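Local structure of putative esterase (Sulfolobus solfataricus P2, 2RAU) at residues S230-Y235 / S239-D244; V106-K111 / G212-P217; K83-Y88 / S344-W349. The protein probably acts as a lipase or esterase of the alpha/beta-hydrolase class and binds calcium. All coordinates share one frame; numbering follows the deposited sequence.

Contacts 1 and 2 follow one another along the chain, contact 2 closing at Pro-217 before contact 1 opens at Ser-230, and both lie inside the long loop that contact 3 closes between its helices 85-91 and 338-353. The centres of contacts 1 and 2 are about 22 Å apart; neither touches the other. Contact 3 lies about 33 Å from contact 1 and about 31 Å from contact 2, centre to centre, and is buried against the main sheet. Contact 1 and segment 212-217 of contact 2 belong to the excursion between strands 170-176 and 297-302; segment 106-111 comes from the loop after strand 94-100, and contact 2 ties it to that excursion.

Contact 1: residues S230-Y235 / S239-D244; sequences SPDPKY and SDFLMD
Tyr-235 and Phe-241 bring the two backbones closest, with their CA atoms 5.7 Å apart, where the irregular loop 230-235 folds back on the helical turns of 239-244. A type I beta turn from Asp-232 to Tyr-235 bends the loop. Asp-232 O accepts from Tyr-235 N and, on the other face of its carbonyl plane, from Ser-230 OG, while Asp-232 OD1 receives Lys-234 N in an Asx turn. These bonds pin the bend from which the tyrosine reaches the helix.

The Tyr-235 ring lies with one face over the helix backbone: Phe-241 CA is 3.9 Å from the ring centroid and 16° off its normal, a CH-pi contact, and Lys-234 CG lies over the rim of the opposite face. At the edge of the ring, Tyr-235 OH donates to Asp-244 OD2 over 2.5 Å, using the anti lone pair of the carboxylate; the planes of ring and carboxylate stand 56° apart. The Phe-241 ring is swung away from its own backbone N (chi1 159°) and runs along the inner side of the loop, toward Ser-230, Pro-231 and Asp-232. Pro-231 CD comes within 3.8 Å of Phe-241 CD2, and Asp-232 CB meets the ring at CD1 and CE1. Ser-230 OG approaches Phe-241 CB to 3.2 Å.

The second carboxylate oxygen, Asp-244 OD1, is bonded to Tyr-255 OH, tying this surface contact to the following loop. From other sides of helix 238-248, Leu-242 packs on helices 218-224 and 262-270, and Met-243, a selenomethionine, joins it on the latter.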
loop_
_atom_site.group_PDB
_atom_site.type_symbol
_atom_site.label_atom_id
_atom_site.label_comp_id
_atom_site.label_asym_id
_atom_site.label_seq_id
_atom_site.Cartn_x
_atom_site.Cartn_y
_atom_site.Cartn_z
ATOM N N SER A 230 -1.697 -4.607 -29.735
ATOM C CA SER A 230 -2.223 -5.246 -28.544
ATOM C C SER A 230 -1.997 -6.759 -28.560
ATOM O O SER A 230 -2.280 -7.421 -29.555
ATOM C CB SER A 230 -3.721 -5.061 -28.478
ATOM O OG SER A 230 -4.224 -5.743 -27.344
ATOM N N PRO A 231 -1.491 -7.328 -27.467
ATOM C CA PRO A 231 -1.453 -8.805 -27.405
ATOM C C PRO A 231 -2.842 -9.478 -27.522
ATOM O O PRO A 231 -2.929 -10.640 -27.897
ATOM C CB PRO A 231 -0.858 -9.082 -26.029
ATOM C CG PRO A 231 -0.124 -7.822 -25.651
ATOM C CD PRO A 231 -0.875 -6.683 -26.300
ATOM N N ASP A 232 -3.905 -8.762 -27.168
ATOM C CA ASP A 232 -5.295 -9.223 -27.343
ATOM C C ASP A 232 -5.881 -8.431 -28.509
ATOM O O ASP A 232 -6.065 -7.223 -28.436
ATOM C CB ASP A 232 -6.058 -8.983 -26.073
ATOM C CG ASP A 232 -7.543 -9.275 -26.206
ATOM O OD1 ASP A 232 -8.057 -9.426 -27.318
ATOM O OD2 ASP A 232 -8.194 -9.259 -25.145
ATOM N N PRO A 233 -6.172 -9.120 -29.612
ATOM C CA PRO A 233 -6.541 -8.469 -30.865
ATOM C C PRO A 233 -7.892 -7.754 -30.864
ATOM O O PRO A 233 -8.197 -7.046 -31.805
ATOM C CB PRO A 233 -6.518 -9.621 -31.865
ATOM C CG PRO A 233 -6.816 -10.828 -31.036
ATOM C CD PRO A 233 -6.164 -10.588 -29.728
ATOM N N LYS A 234 -8.675 -7.924 -29.809
ATOM C CA LYS A 234 -9.853 -7.092 -29.573
ATOM C C LYS A 234 -9.526 -5.582 -29.469
ATOM O O LYS A 234 -10.371 -4.746 -29.783
ATOM C CB LYS A 234 -10.562 -7.602 -28.316
ATOM C CG LYS A 234 -11.522 -6.683 -27.665
ATOM C CD LYS A 234 -11.999 -7.275 -26.332
ATOM N N TYR A 235 -8.300 -5.215 -29.098
ATOM C CA TYR A 235 -7.949 -3.816 -28.873
ATOM C C TYR A 235 -7.056 -3.310 -29.966
ATOM O O TYR A 235 -6.325 -4.081 -30.578
ATOM C CB TYR A 235 -7.240 -3.659 -27.541
ATOM C CG TYR A 235 -8.097 -4.064 -26.382
ATOM C CD1 TYR A 235 -8.971 -3.182 -25.813
ATOM C CD2 TYR A 235 -8.012 -5.348 -25.856
ATOM C CE1 TYR A 235 -9.768 -3.570 -24.762
ATOM C CE2 TYR A 235 -8.806 -5.748 -24.812
ATOM C CZ TYR A 235 -9.670 -4.851 -24.257
ATOM O OH TYR A 235 -10.417 -5.211 -23.168
ATOM N N SER A 239 -1.587 -0.133 -25.121
ATOM C CA SER A 239 -2.022 0.712 -24.018
ATOM C C SER A 239 -3.502 0.616 -23.793
ATOM O O SER A 239 -3.940 0.677 -22.660
ATOM C CB SER A 239 -1.561 2.164 -24.157
ATOM O OG SER A 239 -2.122 2.831 -25.275
ATOM N N ASP A 240 -4.266 0.515 -24.873
ATOM C CA ASP A 240 -5.709 0.319 -24.806
ATOM C C ASP A 240 -6.075 -0.957 -24.026
ATOM O O ASP A 240 -6.990 -0.959 -23.186
ATOM C CB ASP A 240 -6.297 0.197 -26.212
ATOM C CG ASP A 240 -6.297 1.503 -27.016
ATOM O OD1 ASP A 240 -5.876 2.578 -26.508
ATOM O OD2 ASP A 240 -6.738 1.416 -28.191
ATOM N N PHE A 241 -5.360 -2.033 -24.352
ATOM C CA PHE A 241 -5.517 -3.351 -23.730
ATOM C C PHE A 241 -5.221 -3.297 -22.242
ATOM O O PHE A 241 -6.054 -3.731 -21.408
ATOM C CB PHE A 241 -4.630 -4.335 -24.478
ATOM C CG PHE A 241 -4.285 -5.569 -23.711
ATOM C CD1 PHE A 241 -5.235 -6.536 -23.450
ATOM C CD2 PHE A 241 -2.979 -5.793 -23.287
ATOM C CE1 PHE A 241 -4.881 -7.704 -22.795
ATOM C CE2 PHE A 241 -2.640 -6.942 -22.618
ATOM C CZ PHE A 241 -3.583 -7.892 -22.377
ATOM N N LEU A 242 -4.103 -2.671 -21.866
ATOM C CA LEU A 242 -3.683 -2.627 -20.476
ATOM C C LEU A 242 -4.614 -1.759 -19.667
ATOM O O LEU A 242 -5.042 -2.149 -18.582
ATOM C CB LEU A 242 -2.251 -2.121 -20.310
ATOM C CG LEU A 242 -1.190 -3.086 -20.878
ATOM C CD1 LEU A 242 0.132 -2.373 -20.886
ATOM C CD2 LEU A 242 -1.202 -4.422 -20.087
HETATM N N MSE A 243 -4.982 -0.595 -20.196
HETATM C CA MSE A 243 -5.926 0.286 -19.475
HETATM C C MSE A 243 -7.310 -0.345 -19.357
HETATM O O MSE A 243 -7.961 -0.220 -18.316
HETATM C CB MSE A 243 -6.001 1.661 -20.119
HETATM C CG MSE A 243 -4.722 2.489 -19.902
HETATM SE SE MSE A 243 -4.314 3.003 -18.094
HETATM C CE MSE A 243 -5.608 4.396 -17.859
ATOM N N ASP A 244 -7.769 -1.021 -20.409
ATOM C CA ASP A 244 -9.054 -1.695 -20.304
ATOM C C ASP A 244 -8.989 -2.890 -19.315
ATOM O O ASP A 244 -10.018 -3.226 -18.689
ATOM C CB ASP A 244 -9.668 -2.121 -21.651
ATOM C CG ASP A 244 -11.150 -2.280 -21.576
ATOM O OD1 ASP A 244 -11.826 -1.283 -21.202
ATOM O OD2 ASP A 244 -11.646 -3.382 -21.944
#

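Contact 2: residues V106-K111 / G212-P217; sequences VPPFLK and GGPNNP
Asn-215 reaches across to the backbone of Pro-108 with its carboxamide, and Asn-215 ND2 donates to Pro-108 O over 2.9 Å. The bond is nearly straight, with an N-H...O angle of 170°, and the acceptor lies in the amide plane; seen from the proline, the donor is tilted 28° out of the carbonyl plane. Chi1 of -71° sets Asn-215 CG beside its own backbone N, anti to the carbonyl carbon, which brings the carboxamide over to Pro-108 O. The amide's oxygen also rests near the proline ring, with Asn-215 OD1 3.6 Å from Pro-108 CB. Next to this polar bridge the two prolines meet through one carbon each, Pro-108 CB lying 3.9 Å from Pro-214 CG.

Both loops present these groups from type I beta turns, Pro-107 to Leu-110 and Gly-213 to Asn-216, so the contact is turn against turn, joining the loop after strand 94-100 to the one before helix 218-224. The second turn is closed by Asn-216 N to Gly-213 O and braced by the side chain of Asn-216: its ND2 donates to Gly-212 O over 2.9 Å in a nearly straight bond. Gly-213 adopts a positive phi, at which a CB would collide with Pro-214 CD and press on the preceding carbonyl oxygen. Trp-71 of strand 70-71 touches both Pro-108 and Pro-214, and Tyr-275 of strand 275-277 packs on Asn-215.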
loop_
_atom_site.group_PDB
_atom_site.type_symbol
_atom_site.label_atom_id
_atom_site.label_comp_id
_atom_site.label_asym_id
_atom_site.label_seq_id
_atom_site.Cartn_x
_atom_site.Cartn_y
_atom_site.Cartn_z
ATOM N N VAL A 106 12.302 -9.933 -1.424
ATOM C CA VAL A 106 12.244 -11.233 -2.159
ATOM C C VAL A 106 12.802 -11.092 -3.613
ATOM O O VAL A 106 12.361 -10.237 -4.378
ATOM C CB VAL A 106 10.783 -11.772 -2.159
ATOM C CG1 VAL A 106 10.642 -13.123 -3.003
ATOM C CG2 VAL A 106 10.279 -11.958 -0.724
ATOM N N PRO A 107 13.802 -11.923 -3.994
ATOM C CA PRO A 107 14.250 -11.842 -5.362
ATOM C C PRO A 107 13.159 -12.268 -6.356
ATOM O O PRO A 107 12.379 -13.183 -6.098
ATOM C CB PRO A 107 15.408 -12.835 -5.433
ATOM C CG PRO A 107 15.733 -13.162 -4.038
ATOM C CD PRO A 107 14.492 -12.982 -3.263
ATOM N N PRO A 108 13.090 -11.583 -7.498
ATOM C CA PRO A 108 12.045 -11.872 -8.452
ATOM C C PRO A 108 12.227 -13.196 -9.184
ATOM O O PRO A 108 11.266 -13.732 -9.766
ATOM C CB PRO A 108 12.130 -10.677 -9.394
ATOM C CG PRO A 108 13.601 -10.303 -9.396
ATOM C CD PRO A 108 13.980 -10.488 -7.931
ATOM N N PHE A 109 13.435 -13.752 -9.153
ATOM C CA PHE A 109 13.730 -14.959 -9.934
ATOM C C PHE A 109 13.487 -16.228 -9.139
ATOM O O PHE A 109 13.616 -17.305 -9.697
ATOM C CB PHE A 109 15.177 -14.942 -10.473
ATOM C CG PHE A 109 16.211 -14.696 -9.414
ATOM C CD1 PHE A 109 16.662 -15.731 -8.593
ATOM C CD2 PHE A 109 16.646 -13.408 -9.165
ATOM C CE1 PHE A 109 17.566 -15.482 -7.603
ATOM C CE2 PHE A 109 17.540 -13.169 -8.187
ATOM C CZ PHE A 109 17.975 -14.209 -7.373
ATOM N N LEU A 110 13.190 -16.130 -7.851
ATOM C CA LEU A 110 12.925 -17.365 -7.079
ATOM C C LEU A 110 11.590 -17.944 -7.531
ATOM O O LEU A 110 10.688 -17.194 -7.955
ATOM C CB LEU A 110 12.898 -17.099 -5.550
ATOM C CG LEU A 110 14.205 -16.646 -4.873
ATOM C CD1 LEU A 110 13.935 -16.587 -3.349
ATOM C CD2 LEU A 110 15.398 -17.544 -5.261
ATOM N N LYS A 111 11.460 -19.258 -7.434
ATOM C CA LYS A 111 10.225 -19.930 -7.831
ATOM C C LYS A 111 9.910 -21.130 -6.968
ATOM O O LYS A 111 10.785 -21.747 -6.385
ATOM C CB LYS A 111 10.309 -20.417 -9.282
ATOM C CG LYS A 111 11.414 -21.364 -9.512
ATOM N N GLY A 212 2.039 -7.029 -12.353
ATOM C CA GLY A 212 3.019 -5.982 -12.596
ATOM C C GLY A 212 4.351 -6.432 -11.967
ATOM O O GLY A 212 4.658 -7.617 -11.910
ATOM N N GLY A 213 5.147 -5.494 -11.544
ATOM C CA GLY A 213 6.416 -5.831 -10.878
ATOM C C GLY A 213 7.530 -6.175 -11.829
ATOM O O GLY A 213 7.398 -6.056 -13.059
ATOM N N PRO A 214 8.674 -6.578 -11.275
ATOM C CA PRO A 214 9.838 -6.696 -12.125
ATOM C C PRO A 214 9.760 -7.811 -13.144
ATOM O O PRO A 214 10.559 -7.830 -14.066
ATOM C CB PRO A 214 10.969 -6.971 -11.143
ATOM C CG PRO A 214 10.403 -7.203 -9.905
ATOM C CD PRO A 214 8.980 -6.896 -9.867
ATOM N N ASN A 215 8.851 -8.752 -12.945
ATOM C CA ASN A 215 8.734 -9.886 -13.868
ATOM C C ASN A 215 7.752 -9.644 -15.042
ATOM O O ASN A 215 7.606 -10.498 -15.934
ATOM C CB ASN A 215 8.365 -11.170 -13.120
ATOM C CG ASN A 215 9.494 -11.713 -12.262
ATOM O OD1 ASN A 215 10.670 -11.599 -12.596
ATOM N ND2 ASN A 215 9.122 -12.369 -11.182
ATOM N N ASN A 216 7.140 -8.455 -15.041
ATOM C CA ASN A 216 6.191 -7.992 -16.070
ATOM C C ASN A 216 6.537 -6.600 -16.650
ATOM O O ASN A 216 5.836 -5.579 -16.405
ATOM C CB ASN A 216 4.772 -8.022 -15.505
ATOM C CG ASN A 216 4.365 -9.392 -15.161
ATOM O OD1 ASN A 216 4.227 -10.237 -16.063
ATOM N ND2 ASN A 216 4.256 -9.693 -13.839
ATOM N N PRO A 217 7.610 -6.538 -17.422
ATOM C CA PRO A 217 8.056 -5.266 -18.041
ATOM C C PRO A 217 7.101 -4.666 -19.121
ATOM O O PRO A 217 7.343 -3.541 -19.556
ATOM C CB PRO A 217 9.398 -5.636 -18.648
ATOM C CG PRO A 217 9.316 -7.093 -18.897
ATOM C CD PRO A 217 8.559 -7.632 -17.724
#

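Contact 3: residues K83-Y88 / S344-W349; sequences KSIVLY and SVVLKW
Tyr-88 has the most surface buried in this contact, and its phenol end reaches the first residue of the segment 344-349. Tyr-88 OH lies 3.4 Å from Ser-344 CB, while Tyr-88 CE2 comes within 3.7 Å of Ser-344 N, so the ring's outer end rests on the helix backbone as well as on the side chain. A chi1 of -174° turns Tyr-88 CG away from its own backbone N and carries the ring across the gap between helices whose CA atoms are 8.3 Å apart at Tyr-88 and Ser-344. Ser-344 OG is hydrogen-bonded to Glu-339 O, five residues earlier on helix 338-353, and it is the CB of this serine that meets the phenol. One helical turn on, Leu-347 CD2 packs 3.9 Å from Tyr-88 CE2. An alanine in place of Tyr-88 would remove the ring and would probably leave Ser-344 and Leu-347 without their main partner here, opening a gap between the two helices.

Beside the tyrosine, Ile-85 CD1 extends to 4.3 Å from Val-346 CB, a looser apolar contact. Ser-84 stands at the N-cap just before helix 85-91, and Ser-84 OG accepts a weak bond from Leu-87 N. Val-346 also touches Ile-174 and Leu-176 of strand 170-176 and Phe-300 of strand 297-302. Two helices in contact, one of them lying against parallel strands of the central sheet, fit the layered architecture of the alpha/beta-hydrolase fold.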
loop_
_atom_site.group_PDB
_atom_site.type_symbol
_atom_site.label_atom_id
_atom_site.label_comp_id
_atom_site.label_asym_id
_atom_site.label_seq_id
_atom_site.Cartn_x
_atom_site.Cartn_y
_atom_site.Cartn_z
ATOM N N LYS A 83 -0.313 14.104 -6.351
ATOM C CA LYS A 83 -0.862 12.789 -6.665
ATOM C C LYS A 83 -0.403 11.707 -5.694
ATOM O O LYS A 83 -0.661 10.524 -5.933
ATOM C CB LYS A 83 -0.419 12.346 -8.080
ATOM C CG LYS A 83 -0.812 13.236 -9.209
ATOM C CD LYS A 83 -0.300 12.636 -10.525
ATOM C CE LYS A 83 -0.491 13.501 -11.696
ATOM N NZ LYS A 83 0.086 12.827 -12.889
ATOM N N SER A 84 0.254 12.099 -4.590
ATOM C CA SER A 84 0.838 11.146 -3.656
ATOM C C SER A 84 0.503 11.545 -2.229
ATOM O O SER A 84 0.916 12.589 -1.777
ATOM C CB SER A 84 2.346 11.081 -3.874
ATOM O OG SER A 84 2.956 10.420 -2.801
ATOM N N ILE A 85 -0.281 10.714 -1.538
ATOM C CA ILE A 85 -0.695 11.033 -0.158
ATOM C C ILE A 85 0.528 11.294 0.731
ATOM O O ILE A 85 0.499 12.203 1.563
ATOM C CB ILE A 85 -1.682 9.966 0.429
ATOM C CG1 ILE A 85 -2.346 10.446 1.726
ATOM C CG2 ILE A 85 -1.052 8.601 0.647
ATOM C CD1 ILE A 85 -2.948 11.780 1.677
ATOM N N VAL A 86 1.593 10.503 0.571
ATOM C CA VAL A 86 2.789 10.637 1.396
ATOM C C VAL A 86 3.429 12.000 1.201
ATOM O O VAL A 86 3.649 12.744 2.163
ATOM C CB VAL A 86 3.812 9.471 1.150
ATOM C CG1 VAL A 86 5.194 9.799 1.775
ATOM C CG2 VAL A 86 3.277 8.145 1.663
ATOM N N LEU A 87 3.701 12.345 -0.047
ATOM C CA LEU A 87 4.337 13.621 -0.397
ATOM C C LEU A 87 3.457 14.849 -0.084
ATOM O O LEU A 87 3.927 15.865 0.397
ATOM C CB LEU A 87 4.783 13.590 -1.844
ATOM C CG LEU A 87 5.742 12.449 -2.294
ATOM C CD1 LEU A 87 6.168 12.667 -3.738
ATOM C CD2 LEU A 87 7.013 12.287 -1.440
ATOM N N TYR A 88 2.172 14.723 -0.344
ATOM C CA TYR A 88 1.187 15.760 -0.062
ATOM C C TYR A 88 1.110 16.081 1.421
ATOM O O TYR A 88 1.133 17.253 1.816
ATOM C CB TYR A 88 -0.205 15.292 -0.551
ATOM C CG TYR A 88 -1.256 16.375 -0.413
ATOM C CD1 TYR A 88 -1.426 17.334 -1.419
ATOM C CD2 TYR A 88 -2.065 16.472 0.721
ATOM C CE1 TYR A 88 -2.385 18.322 -1.304
ATOM C CE2 TYR A 88 -3.030 17.459 0.810
ATOM C CZ TYR A 88 -3.173 18.369 -0.191
ATOM O OH TYR A 88 -4.125 19.343 -0.118
ATOM N N SER A 344 -6.448 16.281 -0.098
ATOM C CA SER A 344 -6.886 17.461 0.644
ATOM C C SER A 344 -7.948 17.135 1.683
ATOM O O SER A 344 -8.027 17.809 2.687
ATOM C CB SER A 344 -7.416 18.526 -0.299
ATOM O OG SER A 344 -8.573 18.054 -1.005
ATOM N N VAL A 345 -8.758 16.104 1.448
ATOM C CA VAL A 345 -9.817 15.731 2.394
ATOM C C VAL A 345 -9.195 15.044 3.611
ATOM O O VAL A 345 -9.590 15.302 4.750
ATOM C CB VAL A 345 -10.902 14.813 1.721
ATOM C CG1 VAL A 345 -11.985 14.409 2.758
ATOM C CG2 VAL A 345 -11.492 15.514 0.509
ATOM N N VAL A 346 -8.193 14.182 3.389
ATOM C CA VAL A 346 -7.455 13.597 4.504
ATOM C C VAL A 346 -6.758 14.707 5.351
ATOM O O VAL A 346 -6.857 14.725 6.587
ATOM C CB VAL A 346 -6.406 12.554 4.035
ATOM C CG1 VAL A 346 -5.496 12.155 5.243
ATOM C CG2 VAL A 346 -7.059 11.323 3.398
ATOM N N LEU A 347 -6.114 15.668 4.697
ATOM C CA LEU A 347 -5.471 16.777 5.404
ATOM C C LEU A 347 -6.479 17.552 6.249
ATOM O O LEU A 347 -6.201 17.892 7.374
ATOM C CB LEU A 347 -4.810 17.741 4.414
ATOM C CG LEU A 347 -3.952 18.898 4.963
ATOM C CD1 LEU A 347 -2.764 18.336 5.707
ATOM C CD2 LEU A 347 -3.516 19.895 3.841
ATOM N N LYS A 348 -7.640 17.842 5.683
ATOM C CA LYS A 348 -8.644 18.605 6.389
ATOM C C LYS A 348 -9.136 17.813 7.595
ATOM O O LYS A 348 -9.356 18.372 8.683
ATOM C CB LYS A 348 -9.790 18.947 5.443
ATOM C CG LYS A 348 -10.910 19.692 6.082
ATOM C CD LYS A 348 -12.010 19.983 5.055
ATOM N N TRP A 349 -9.353 16.516 7.399
ATOM C CA TRP A 349 -9.763 15.644 8.492
ATOM C C TRP A 349 -8.714 15.654 9.609
ATOM O O TRP A 349 -9.073 15.775 10.782
ATOM C CB TRP A 349 -9.979 14.220 7.979
ATOM C CG TRP A 349 -10.417 13.284 9.037
ATOM C CD1 TRP A 349 -11.671 13.093 9.475
ATOM C CD2 TRP A 349 -9.578 12.412 9.801
ATOM N NE1 TRP A 349 -11.685 12.150 10.464
ATOM C CE2 TRP A 349 -10.407 11.693 10.665
ATOM C CE3 TRP A 349 -8.213 12.124 9.781
ATOM C CZ2 TRP A 349 -9.907 10.731 11.570
ATOM C CZ3 TRP A 349 -7.708 11.177 10.690
ATOM C CH2 TRP A 349 -8.560 10.480 11.546
#